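Local coordinates for lipoate-protein ligase 1 (Plasmodium falciparum, PDB 5T8U), which belongs to the lipoyl protein ligase A/B family and joins a catalytic domain, related to those of class II tRNA synthetases, to a smaller C-terminal domain, at residues 54-59 against 108-113; 70-75 against 306-311; 115-120 against 163-168; 279-284 against 292-297. One frame throughout, in Å; residues are numbered along the deposited sequence.

Contact 1 (54-59 against 108-113)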
# COMPACT_ATOMS: atom_id res chain seq x y z
N PRO A 54 13.17 -2.88 12.54
CA PRO A 54 12.71 -2.39 11.24
C PRO A 54 13.07 -3.33 10.10
O PRO A 54 14.05 -4.08 10.16
CB PRO A 54 13.43 -1.04 11.09
CG PRO A 54 13.83 -0.65 12.47
CD PRO A 54 14.11 -1.93 13.18
N ILE A 55 12.27 -3.27 9.04
CA ILE A 55 12.50 -4.04 7.82
C ILE A 55 12.34 -3.12 6.62
O ILE A 55 11.40 -2.32 6.56
CB ILE A 55 11.53 -5.23 7.69
CG1 ILE A 55 11.79 -6.24 8.81
CG2 ILE A 55 11.64 -5.89 6.31
CD1 ILE A 55 10.87 -7.45 8.80
N LEU A 56 13.26 -3.25 5.67
CA LEU A 56 13.13 -2.64 4.35
C LEU A 56 13.14 -3.75 3.31
O LEU A 56 14.07 -4.55 3.28
CB LEU A 56 14.26 -1.64 4.07
CG LEU A 56 14.39 -1.18 2.61
CD1 LEU A 56 13.09 -0.55 2.12
CD2 LEU A 56 15.54 -0.21 2.47
N PHE A 57 12.11 -3.79 2.47
CA PHE A 57 11.97 -4.83 1.45
C PHE A 57 11.82 -4.16 0.09
O PHE A 57 10.91 -3.36 -0.12
CB PHE A 57 10.76 -5.72 1.75
CG PHE A 57 10.38 -6.63 0.62
CD1 PHE A 57 11.34 -7.41 -0.01
CD2 PHE A 57 9.06 -6.72 0.19
CE1 PHE A 57 10.99 -8.25 -1.05
CE2 PHE A 57 8.71 -7.57 -0.85
CZ PHE A 57 9.68 -8.33 -1.47
N LEU A 58 12.72 -4.51 -0.83
CA LEU A 58 12.77 -3.90 -2.15
C LEU A 58 12.34 -4.91 -3.21
O LEU A 58 12.71 -6.09 -3.14
CB LEU A 58 14.17 -3.37 -2.46
CG LEU A 58 14.56 -2.16 -1.61
CD1 LEU A 58 16.07 -2.10 -1.40
CD2 LEU A 58 14.06 -0.89 -2.26
N TRP A 59 11.57 -4.45 -4.19
CA TRP A 59 11.03 -5.36 -5.19
C TRP A 59 10.57 -4.56 -6.40
O TRP A 59 10.26 -3.37 -6.31
CB TRP A 59 9.87 -6.20 -4.63
CG TRP A 59 8.88 -5.42 -3.79
CD1 TRP A 59 9.12 -4.81 -2.60
CD2 TRP A 59 7.49 -5.20 -4.09
NE1 TRP A 59 7.97 -4.21 -2.13
CE2 TRP A 59 6.96 -4.44 -3.03
CE3 TRP A 59 6.66 -5.57 -5.14
CZ2 TRP A 59 5.63 -4.04 -3.00
CZ3 TRP A 59 5.33 -5.17 -5.11
CH2 TRP A 59 4.83 -4.41 -4.04
N PHE A 108 9.19 -0.12 -2.57
CA PHE A 108 9.77 -0.24 -1.24
C PHE A 108 8.68 -0.58 -0.24
O PHE A 108 7.53 -0.15 -0.38
CB PHE A 108 10.48 1.05 -0.82
CG PHE A 108 9.56 2.24 -0.69
CD1 PHE A 108 8.96 2.52 0.53
CD2 PHE A 108 9.31 3.07 -1.77
CE1 PHE A 108 8.11 3.61 0.66
CE2 PHE A 108 8.47 4.16 -1.64
CZ PHE A 108 7.87 4.43 -0.43
N THR A 109 9.05 -1.34 0.78
CA THR A 109 8.12 -1.75 1.83
C THR A 109 8.83 -1.64 3.17
O THR A 109 9.74 -2.43 3.46
CB THR A 109 7.61 -3.18 1.60
OG1 THR A 109 6.96 -3.26 0.33
CG2 THR A 109 6.63 -3.59 2.70
N PHE A 110 8.43 -0.67 3.98
CA PHE A 110 8.93 -0.53 5.34
C PHE A 110 7.98 -1.23 6.30
O PHE A 110 6.77 -0.99 6.27
CB PHE A 110 9.06 0.95 5.72
CG PHE A 110 10.11 1.69 4.95
CD1 PHE A 110 11.44 1.64 5.34
CD2 PHE A 110 9.77 2.45 3.85
CE1 PHE A 110 12.41 2.33 4.64
CE2 PHE A 110 10.74 3.14 3.14
CZ PHE A 110 12.06 3.08 3.54
N LEU A 111 8.53 -2.09 7.15
CA LEU A 111 7.77 -2.71 8.23
C LEU A 111 8.38 -2.28 9.56
O LEU A 111 9.61 -2.30 9.71
CB LEU A 111 7.77 -4.24 8.13
CG LEU A 111 7.37 -4.83 6.77
CD1 LEU A 111 7.39 -6.35 6.84
CD2 LEU A 111 6.01 -4.33 6.34
N ASN A 112 7.53 -1.89 10.51
CA ASN A 112 8.01 -1.40 11.79
C ASN A 112 7.10 -1.89 12.91
O ASN A 112 5.98 -2.34 12.67
CB ASN A 112 8.08 0.13 11.81
CG ASN A 112 9.10 0.67 10.83
OD1 ASN A 112 8.82 0.83 9.64
ND2 ASN A 112 10.30 0.97 11.33
N ASN A 113 7.61 -1.79 14.14
CA ASN A 113 6.80 -2.12 15.31
C ASN A 113 5.73 -1.06 15.54
O ASN A 113 4.60 -1.38 15.91
CB ASN A 113 7.70 -2.25 16.54
CG ASN A 113 6.92 -2.46 17.82
OD1 ASN A 113 5.78 -2.93 17.79
ND2 ASN A 113 7.53 -2.12 18.95
O HOH W 1 11.61 0.13 8.25
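I55 and F57 face L111 and T109 as the hydrogen-bonded pairs of two antiparallel strands, their directions 163° apart; L56 with F110 and L58 with F108 are the non-hydrogen-bonded pairs. Both faces of this pair of strands are tightly packed. On the one that carries I55, F57, T109 and L111, CB of I55 sits 3.9 Å from CB of L111. There W59, with CG between its backbone N and carbonyl carbon (chi1 44°), swings its indole toward the other strand, so that NE1 donates to T109 OG1 at 2.8 Å. The hydroxyl lies near the indole plane and is also hydrogen-bonded to E29 of helix 22-34, which packs on this face. On the other face CD1 of L56 rests over the F110 ring, 4.2 Å from its centroid, and helix 117-132 closes over F108 and F110 through I124.

The P54 end is looser. P54 is partly exposed, and its CB merely brushes N112 ND2 at 3.7 Å, while that amide nitrogen bonds to the hydroxyl of Y228. A water lies 3.0 Å from I55 O and 3.2 Å from N112 OD1, placed to donate to either, but it cannot serve all its neighbours at once. At the other end W59 touches the bound lipoic acid. Held by two bonds, from W59 NE1 and with E29, the T109 hydroxyl is satisfied within the core and ties the pocket-lining indole to both the sheet and the helix.

Contact 2 (70-75 against 306-311)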
# COMPACT_ATOMS: atom_id res chain seq x y z
N ASN A 70 -10.21 -1.13 -1.85
CA ASN A 70 -11.59 -0.64 -1.84
C ASN A 70 -11.98 0.10 -3.12
O ASN A 70 -12.98 0.81 -3.13
CB ASN A 70 -11.80 0.27 -0.62
CG ASN A 70 -11.63 -0.46 0.69
OD1 ASN A 70 -12.13 -1.58 0.86
ND2 ASN A 70 -10.91 0.15 1.62
N GLN A 71 -11.22 -0.07 -4.19
CA GLN A 71 -11.52 0.60 -5.44
C GLN A 71 -12.36 -0.29 -6.36
O GLN A 71 -12.34 -1.52 -6.25
CB GLN A 71 -10.24 1.03 -6.15
CG GLN A 71 -9.80 2.45 -5.87
CD GLN A 71 -8.72 2.92 -6.82
OE1 GLN A 71 -7.69 2.27 -6.99
NE2 GLN A 71 -8.96 4.06 -7.46
N ASN A 72 -13.09 0.35 -7.26
CA ASN A 72 -13.89 -0.34 -8.27
C ASN A 72 -13.08 -0.45 -9.55
O ASN A 72 -12.68 0.57 -10.12
CB ASN A 72 -15.20 0.40 -8.52
CG ASN A 72 -15.99 -0.18 -9.67
OD1 ASN A 72 -15.71 0.11 -10.84
ND2 ASN A 72 -17.00 -0.99 -9.36
N ILE A 73 -12.83 -1.68 -10.00
CA ILE A 73 -11.94 -1.90 -11.13
C ILE A 73 -12.51 -1.27 -12.39
O ILE A 73 -11.76 -0.74 -13.23
CB ILE A 73 -11.68 -3.41 -11.32
CG1 ILE A 73 -10.61 -3.63 -12.40
CG2 ILE A 73 -12.97 -4.14 -11.68
CD1 ILE A 73 -10.13 -5.06 -12.52
N TRP A 74 -13.83 -1.30 -12.55
CA TRP A 74 -14.45 -0.86 -13.80
C TRP A 74 -14.39 0.64 -13.99
O TRP A 74 -14.43 1.11 -15.13
CB TRP A 74 -15.90 -1.34 -13.86
CG TRP A 74 -16.05 -2.78 -13.53
CD1 TRP A 74 -16.33 -3.32 -12.31
CD2 TRP A 74 -15.92 -3.88 -14.43
NE1 TRP A 74 -16.38 -4.69 -12.39
CE2 TRP A 74 -16.13 -5.06 -13.69
CE3 TRP A 74 -15.64 -3.99 -15.80
CZ2 TRP A 74 -16.08 -6.33 -14.27
CZ3 TRP A 74 -15.59 -5.25 -16.37
CH2 TRP A 74 -15.80 -6.40 -15.60
N SER A 75 -14.29 1.41 -12.91
CA SER A 75 -14.24 2.86 -13.00
C SER A 75 -12.84 3.40 -13.25
O SER A 75 -12.69 4.43 -13.90
CB SER A 75 -14.79 3.49 -11.71
OG SER A 75 -16.06 2.95 -11.38
N ASN A 306 -22.13 -1.75 0.44
CA ASN A 306 -20.72 -1.86 0.13
C ASN A 306 -20.18 -0.47 -0.15
O ASN A 306 -20.91 0.41 -0.62
CB ASN A 306 -20.48 -2.78 -1.08
CG ASN A 306 -19.01 -3.11 -1.28
OD1 ASN A 306 -18.17 -2.78 -0.45
ND2 ASN A 306 -18.71 -3.78 -2.38
N ILE A 307 -18.90 -0.27 0.15
CA ILE A 307 -18.25 1.03 -0.00
C ILE A 307 -17.05 0.87 -0.92
O ILE A 307 -16.19 0.01 -0.69
CB ILE A 307 -17.81 1.61 1.36
CG1 ILE A 307 -19.02 1.75 2.29
CG2 ILE A 307 -17.12 2.97 1.16
CD1 ILE A 307 -18.69 2.27 3.68
N PHE A 308 -17.00 1.69 -1.97
CA PHE A 308 -15.81 1.85 -2.79
C PHE A 308 -15.21 3.22 -2.51
O PHE A 308 -15.94 4.18 -2.22
CB PHE A 308 -16.12 1.71 -4.28
CG PHE A 308 -16.78 0.41 -4.64
CD1 PHE A 308 -17.68 0.34 -5.69
CD2 PHE A 308 -16.49 -0.75 -3.94
CE1 PHE A 308 -18.29 -0.85 -6.03
CE2 PHE A 308 -17.10 -1.95 -4.27
CZ PHE A 308 -18.00 -2.00 -5.32
N SER A 309 -13.89 3.33 -2.59
CA SER A 309 -13.25 4.57 -2.18
C SER A 309 -11.85 4.67 -2.78
O SER A 309 -11.31 3.72 -3.33
CB SER A 309 -13.18 4.67 -0.65
OG SER A 309 -12.57 5.88 -0.24
N ASP A 310 -11.28 5.87 -2.63
CA ASP A 310 -9.93 6.20 -3.05
C ASP A 310 -9.02 6.49 -1.86
O ASP A 310 -7.94 7.07 -2.02
CB ASP A 310 -9.97 7.40 -4.00
CG ASP A 310 -8.77 7.47 -4.92
OD1 ASP A 310 -8.36 6.43 -5.47
OD2 ASP A 310 -8.24 8.59 -5.11
N CYS A 311 -9.45 6.09 -0.66
CA CYS A 311 -8.89 6.59 0.58
C CYS A 311 -7.72 5.73 1.06
O CYS A 311 -7.61 4.55 0.74
CB CYS A 311 -9.97 6.62 1.67
SG CYS A 311 -9.51 7.44 3.21
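N72 and F308 meet obliquely, the amide plane turned 50° from the phenyl ring. CG of N72 is anti to its backbone N (chi1 173°), which brings CB and the amide obliquely up to the CD1-CE1 part of the ring, with ND2 3.6 Å from CE1 of F308. The other end of that amide is busy: OD1 caps the helix that starts at I73, accepting from S75 N at 2.8 Å in the carbonyl plane and from S75 OG at 2.9 Å from above it. Those two bonds fix the amide's rotation and leave its nitrogen turned to the phenyl.

Q71 and D310 run side by side with amide and carboxylate planes 40° apart. NE2 of Q71 is 3.2 Å from OD1 of D310, but the angle is too poor for a hydrogen bond. Closer to the backbone, CG of Q71 touches O of S309.

S309 N gives the contact its one hydrogen bond across, to N70 O at 2.7 Å, reaching the oxygen from above the carbonyl plane; F308 CA adds a short approach to the same atom. The S309 hydroxyl turns to K290 O. The edge strand 302-309 of the C-terminal domain thus meets the catalytic-domain loop through a single main-chain bond and side-chain packing, which implies a light polar link between the two domains here.

Contact 3 (115-120 against 163-168). With LPA (lipoic acid), chain C.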
# COMPACT_ATOMS: atom_id res chain seq x y z
N ILE A 115 4.14 3.02 14.06
CA ILE A 115 4.03 3.83 12.85
C ILE A 115 5.33 4.60 12.65
O ILE A 115 5.85 5.23 13.58
CB ILE A 115 2.82 4.77 12.95
CG1 ILE A 115 1.53 3.95 13.03
CG2 ILE A 115 2.77 5.70 11.73
CD1 ILE A 115 0.25 4.77 13.16
N ASN A 116 5.85 4.56 11.42
CA ASN A 116 7.16 5.11 11.11
C ASN A 116 7.15 5.84 9.77
O ASN A 116 8.19 5.93 9.11
CB ASN A 116 8.22 4.00 11.11
CG ASN A 116 9.61 4.53 11.40
OD1 ASN A 116 9.90 4.98 12.51
ND2 ASN A 116 10.50 4.45 10.41
N THR A 117 5.99 6.35 9.37
CA THR A 117 5.85 7.00 8.07
C THR A 117 6.88 8.11 7.88
O THR A 117 7.71 8.06 6.97
CB THR A 117 4.43 7.56 7.93
OG1 THR A 117 3.47 6.52 8.14
CG2 THR A 117 4.22 8.17 6.55
N SER A 118 6.82 9.13 8.74
CA SER A 118 7.70 10.28 8.59
C SER A 118 9.16 9.86 8.52
O SER A 118 9.92 10.32 7.65
CB SER A 118 7.48 11.26 9.75
OG SER A 118 6.14 11.72 9.76
N SER A 119 9.59 8.97 9.42
CA SER A 119 10.98 8.53 9.42
C SER A 119 11.34 7.83 8.11
O SER A 119 12.40 8.09 7.53
CB SER A 119 11.24 7.60 10.60
OG SER A 119 11.37 8.34 11.80
N ASN A 120 10.46 6.95 7.61
CA ASN A 120 10.71 6.30 6.33
C ASN A 120 10.92 7.33 5.23
O ASN A 120 11.91 7.28 4.48
CB ASN A 120 9.55 5.37 5.99
CG ASN A 120 9.31 4.31 7.05
OD1 ASN A 120 10.15 4.08 7.92
ND2 ASN A 120 8.15 3.66 6.99
N PHE A 163 3.36 -2.31 11.46
CA PHE A 163 2.94 -1.22 10.60
C PHE A 163 3.66 -1.35 9.27
O PHE A 163 4.89 -1.49 9.23
CB PHE A 163 3.23 0.15 11.23
CG PHE A 163 3.00 1.30 10.29
CD1 PHE A 163 1.72 1.73 10.00
CD2 PHE A 163 4.07 1.96 9.71
CE1 PHE A 163 1.50 2.79 9.14
CE2 PHE A 163 3.86 3.02 8.85
CZ PHE A 163 2.58 3.44 8.56
N LEU A 164 2.89 -1.31 8.18
CA LEU A 164 3.41 -1.52 6.83
C LEU A 164 3.19 -0.26 6.01
O LEU A 164 2.05 0.14 5.78
CB LEU A 164 2.73 -2.72 6.17
CG LEU A 164 3.20 -3.10 4.76
CD1 LEU A 164 3.06 -4.60 4.54
CD2 LEU A 164 2.42 -2.36 3.69
N HIS A 165 4.29 0.36 5.58
CA HIS A 165 4.28 1.53 4.71
C HIS A 165 4.99 1.13 3.42
O HIS A 165 6.23 1.12 3.38
CB HIS A 165 4.95 2.72 5.39
CG HIS A 165 5.27 3.86 4.47
ND1 HIS A 165 6.04 4.93 4.86
CD2 HIS A 165 4.91 4.11 3.18
CE1 HIS A 165 6.15 5.78 3.85
NE2 HIS A 165 5.48 5.30 2.82
N HIS A 166 4.23 0.81 2.38
CA HIS A 166 4.81 0.39 1.11
C HIS A 166 4.41 1.36 0.01
O HIS A 166 3.24 1.72 -0.11
CB HIS A 166 4.38 -1.04 0.75
CG HIS A 166 3.02 -1.15 0.13
ND1 HIS A 166 2.83 -1.22 -1.23
CD2 HIS A 166 1.79 -1.22 0.69
CE1 HIS A 166 1.54 -1.32 -1.49
NE2 HIS A 166 0.89 -1.32 -0.34
N GLY A 167 5.40 1.80 -0.76
CA GLY A 167 5.20 2.79 -1.80
C GLY A 167 6.06 2.51 -3.01
O GLY A 167 6.86 1.57 -3.03
N THR A 168 5.89 3.36 -4.02
CA THR A 168 6.58 3.22 -5.30
C THR A 168 7.48 4.43 -5.53
O THR A 168 7.11 5.56 -5.20
CB THR A 168 5.58 3.09 -6.46
OG1 THR A 168 6.29 2.94 -7.69
CG2 THR A 168 4.69 4.33 -6.55
C1 LPA C . -1.24 6.44 -4.29
O1 LPA C . -0.70 7.27 -5.08
C2 LPA C . -0.39 5.41 -3.57
O2 LPA C . -2.49 6.48 -4.10
C3 LPA C . 0.14 4.40 -4.58
C4 LPA C . 0.68 3.17 -3.87
C5 LPA C . 0.92 2.06 -4.90
C6 LPA C . 1.31 0.87 -4.27
S6 LPA C . 1.02 -0.32 -5.20
C7 LPA C . 3.26 0.86 -3.94
C8 LPA C . 3.80 -0.62 -4.21
S8 LPA C . 2.39 -1.61 -4.80
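F163 presents a ring face to I115, whose CA lies 3.9 Å from the ring centroid in a CH-pi contact. CG1 of the same isoleucine meets CD1 of F163 at 3.8 Å, and T117 OG1 comes obliquely to CZ of F163 at 3.2 Å. L164 then points to the opposite side of the sheet, against helix 22-34.

H165 returns to the helix 117-132 side. A chi1 of 167° points its ring away from its own N and brings the imidazole alongside N120, the two side chains sliding past each other in opposite directions. N120 ND2 donates to H165 ND1 over 3.3 Å, a long but nearly straight bond (165°) whose donor stands tilted out of the imidazole plane. T117 CG2 packs across the same ring.

H166 turns the other way, into the lipoic acid pocket: C8 of the ligand lies at its ring edge, 3.2 Å from H166 ND1, while NE2 bonds to T94. The backbone of G167 and T168 carries on along the ligand, C of G167 being 3.4 Å from C7. The H165 ring is bonded at both nitrogens, ND1 to N120 by the long bond and NE2 to the hydroxyl of S154, itself a pocket residue, and this pairing would help to fix its rotation.

Contact 4 (279-284 against 292-297)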
# COMPACT_ATOMS: atom_id res chain seq x y z
N GLN A 279 -29.77 -1.19 -4.63
CA GLN A 279 -30.88 -0.29 -4.89
C GLN A 279 -30.41 1.15 -5.01
O GLN A 279 -30.65 1.82 -6.03
CB GLN A 279 -31.93 -0.42 -3.77
CG GLN A 279 -32.56 -1.79 -3.66
CD GLN A 279 -33.56 -1.88 -2.53
OE1 GLN A 279 -34.11 -0.87 -2.09
NE2 GLN A 279 -33.81 -3.09 -2.05
N ASN A 280 -29.72 1.66 -3.99
CA ASN A 280 -29.35 3.06 -3.92
C ASN A 280 -27.84 3.22 -3.90
O ASN A 280 -27.10 2.33 -3.45
CB ASN A 280 -29.96 3.72 -2.68
CG ASN A 280 -31.44 3.43 -2.53
OD1 ASN A 280 -31.86 2.28 -2.64
ND2 ASN A 280 -32.23 4.46 -2.27
N HIS A 281 -27.38 4.38 -4.37
CA HIS A 281 -25.96 4.66 -4.51
C HIS A 281 -25.72 6.15 -4.34
O HIS A 281 -26.30 6.96 -5.07
CB HIS A 281 -25.45 4.19 -5.88
CG HIS A 281 -24.20 4.88 -6.34
ND1 HIS A 281 -23.08 4.99 -5.55
CD2 HIS A 281 -23.91 5.49 -7.51
CE1 HIS A 281 -22.14 5.65 -6.22
NE2 HIS A 281 -22.62 5.96 -7.41
N ILE A 282 -24.87 6.52 -3.37
CA ILE A 282 -24.49 7.90 -3.14
C ILE A 282 -22.97 8.00 -3.24
O ILE A 282 -22.26 6.99 -3.19
CB ILE A 282 -24.99 8.43 -1.77
CG1 ILE A 282 -24.27 7.72 -0.61
CG2 ILE A 282 -26.50 8.23 -1.66
CD1 ILE A 282 -24.59 8.30 0.76
N TRP A 283 -22.48 9.23 -3.39
CA TRP A 283 -21.05 9.42 -3.61
C TRP A 283 -20.67 10.87 -3.34
O TRP A 283 -21.51 11.77 -3.42
CB TRP A 283 -20.65 9.02 -5.03
CG TRP A 283 -21.17 9.95 -6.08
CD1 TRP A 283 -20.46 10.86 -6.80
CD2 TRP A 283 -22.53 10.06 -6.53
NE1 TRP A 283 -21.28 11.53 -7.67
CE2 TRP A 283 -22.56 11.06 -7.53
CE3 TRP A 283 -23.73 9.42 -6.20
CZ2 TRP A 283 -23.73 11.43 -8.18
CZ3 TRP A 283 -24.89 9.79 -6.85
CH2 TRP A 283 -24.88 10.79 -7.83
N LYS A 284 -19.39 11.07 -3.03
CA LYS A 284 -18.85 12.42 -2.88
C LYS A 284 -17.33 12.35 -2.97
O LYS A 284 -16.72 11.30 -2.74
CB LYS A 284 -19.27 13.05 -1.55
CG LYS A 284 -19.09 14.57 -1.50
CD LYS A 284 -19.08 15.11 -0.08
CE LYS A 284 -18.97 16.62 -0.08
NZ LYS A 284 -18.91 17.18 1.30
N GLU A 292 -18.01 6.15 -2.19
CA GLU A 292 -19.20 5.66 -2.89
C GLU A 292 -19.85 4.60 -2.03
O GLU A 292 -19.23 3.57 -1.73
CB GLU A 292 -18.83 5.07 -4.26
CG GLU A 292 -18.56 6.10 -5.33
CD GLU A 292 -18.39 5.47 -6.70
OE1 GLU A 292 -18.21 4.24 -6.78
OE2 GLU A 292 -18.43 6.22 -7.71
N LEU A 293 -21.10 4.84 -1.65
CA LEU A 293 -21.88 3.90 -0.84
C LEU A 293 -23.00 3.31 -1.68
O LEU A 293 -23.77 4.05 -2.30
CB LEU A 293 -22.47 4.59 0.39
CG LEU A 293 -21.67 4.46 1.68
CD1 LEU A 293 -20.36 5.22 1.58
CD2 LEU A 293 -22.49 4.94 2.87
N PHE A 294 -23.08 1.99 -1.71
CA PHE A 294 -24.21 1.27 -2.29
C PHE A 294 -24.96 0.56 -1.17
O PHE A 294 -24.35 -0.05 -0.30
CB PHE A 294 -23.73 0.25 -3.33
CG PHE A 294 -22.92 0.85 -4.45
CD1 PHE A 294 -23.48 1.03 -5.70
CD2 PHE A 294 -21.61 1.23 -4.24
CE1 PHE A 294 -22.74 1.57 -6.73
CE2 PHE A 294 -20.87 1.78 -5.27
CZ PHE A 294 -21.43 1.96 -6.52
N PHE A 295 -26.29 0.65 -1.19
CA PHE A 295 -27.05 0.07 -0.09
C PHE A 295 -28.47 -0.26 -0.54
O PHE A 295 -28.99 0.30 -1.51
CB PHE A 295 -27.09 1.01 1.12
CG PHE A 295 -27.74 2.33 0.85
CD1 PHE A 295 -27.00 3.42 0.43
CD2 PHE A 295 -29.11 2.49 1.03
CE1 PHE A 295 -27.60 4.64 0.19
CE2 PHE A 295 -29.72 3.71 0.79
CZ PHE A 295 -28.96 4.78 0.37
N ASN A 296 -29.06 -1.21 0.18
CA ASN A 296 -30.46 -1.59 0.03
C ASN A 296 -31.18 -1.36 1.36
O ASN A 296 -30.55 -1.39 2.42
CB ASN A 296 -30.60 -3.05 -0.39
CG ASN A 296 -29.80 -3.38 -1.63
OD1 ASN A 296 -29.56 -2.52 -2.48
ND2 ASN A 296 -29.38 -4.64 -1.75
N VAL A 297 -32.49 -1.15 1.28
CA VAL A 297 -33.30 -0.91 2.47
C VAL A 297 -34.59 -1.70 2.34
O VAL A 297 -35.29 -1.60 1.33
CB VAL A 297 -33.60 0.60 2.66
CG1 VAL A 297 -34.49 0.82 3.89
CG2 VAL A 297 -32.30 1.38 2.80
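The strands of N280-K284 and E292-V297 run antiparallel at 168°, with N280-F295 and I282-L293 as hydrogen-bonded pairs and H281-F294 and W283-E292 as non-hydrogen-bonded ones. On the face of the latter two pairs, the H281 imidazole and the F294 phenyl form an offset stack, their centroids 4.3 Å apart and their planes within 7° of parallel. CE3 of W283 lies over the opposite face of the imidazole, towards its rim, at a height of 3.8 Å. E292 comes in at the imidazole edge, its CG 3.7 Å from CE1 of H281, and the carboxylate plane stands steeply to the ring. ND1 of H281 makes only a weak, long hydrogen bond, 3.5 Å to L293 O.

This is a beta hairpin, and strand 302-309 adds the third strand of a small antiparallel sheet in the C-terminal domain; F308 of that strand meets the F294 ring.

The other face carries N280, I282, L293 and F295. A chi1 of 62° wedges CG of F295 between the two backbone arms and turns one face of its ring to N280, whose CB stands 3.7 Å from the centroid. CG2 of I282 touches the edge of that ring, and CG1 of I282 meets CB of L293 at 3.7 Å. Helix 347-357 packs on this side, W356 against I282 and I357 against L293. At the open end of the hairpin, Q279 N points almost straight at N296 OD1; the modelled 2.5 Å is suspiciously short, so the length of that bond is doubtful.

Overall arrangement
Contacts 1 and 3 are the buried pair, their centres 8 Å apart in one large mixed sheet. Strands 105-112 and 162-170 are neighbours there, F110 bonding to H165 and N112 to F163 through the backbone, and both contacts supply residues to the lipoic acid pocket. Contact 4 is a surface hairpin about 37 Å from contact 1, centre to centre; its ring-on-ring stack contrasts with the aliphatic-on-aromatic packing and buried side-chain hydrogen bonds of contacts 1 and 3. Contact 2, partly buried, shares a small sheet with contact 4 and alone joins the catalytic to the C-terminal domain. Contacts 2 and 3 each have a single hydrogen bond across their segments, main-chain in contact 2 and side-chain in contact 3.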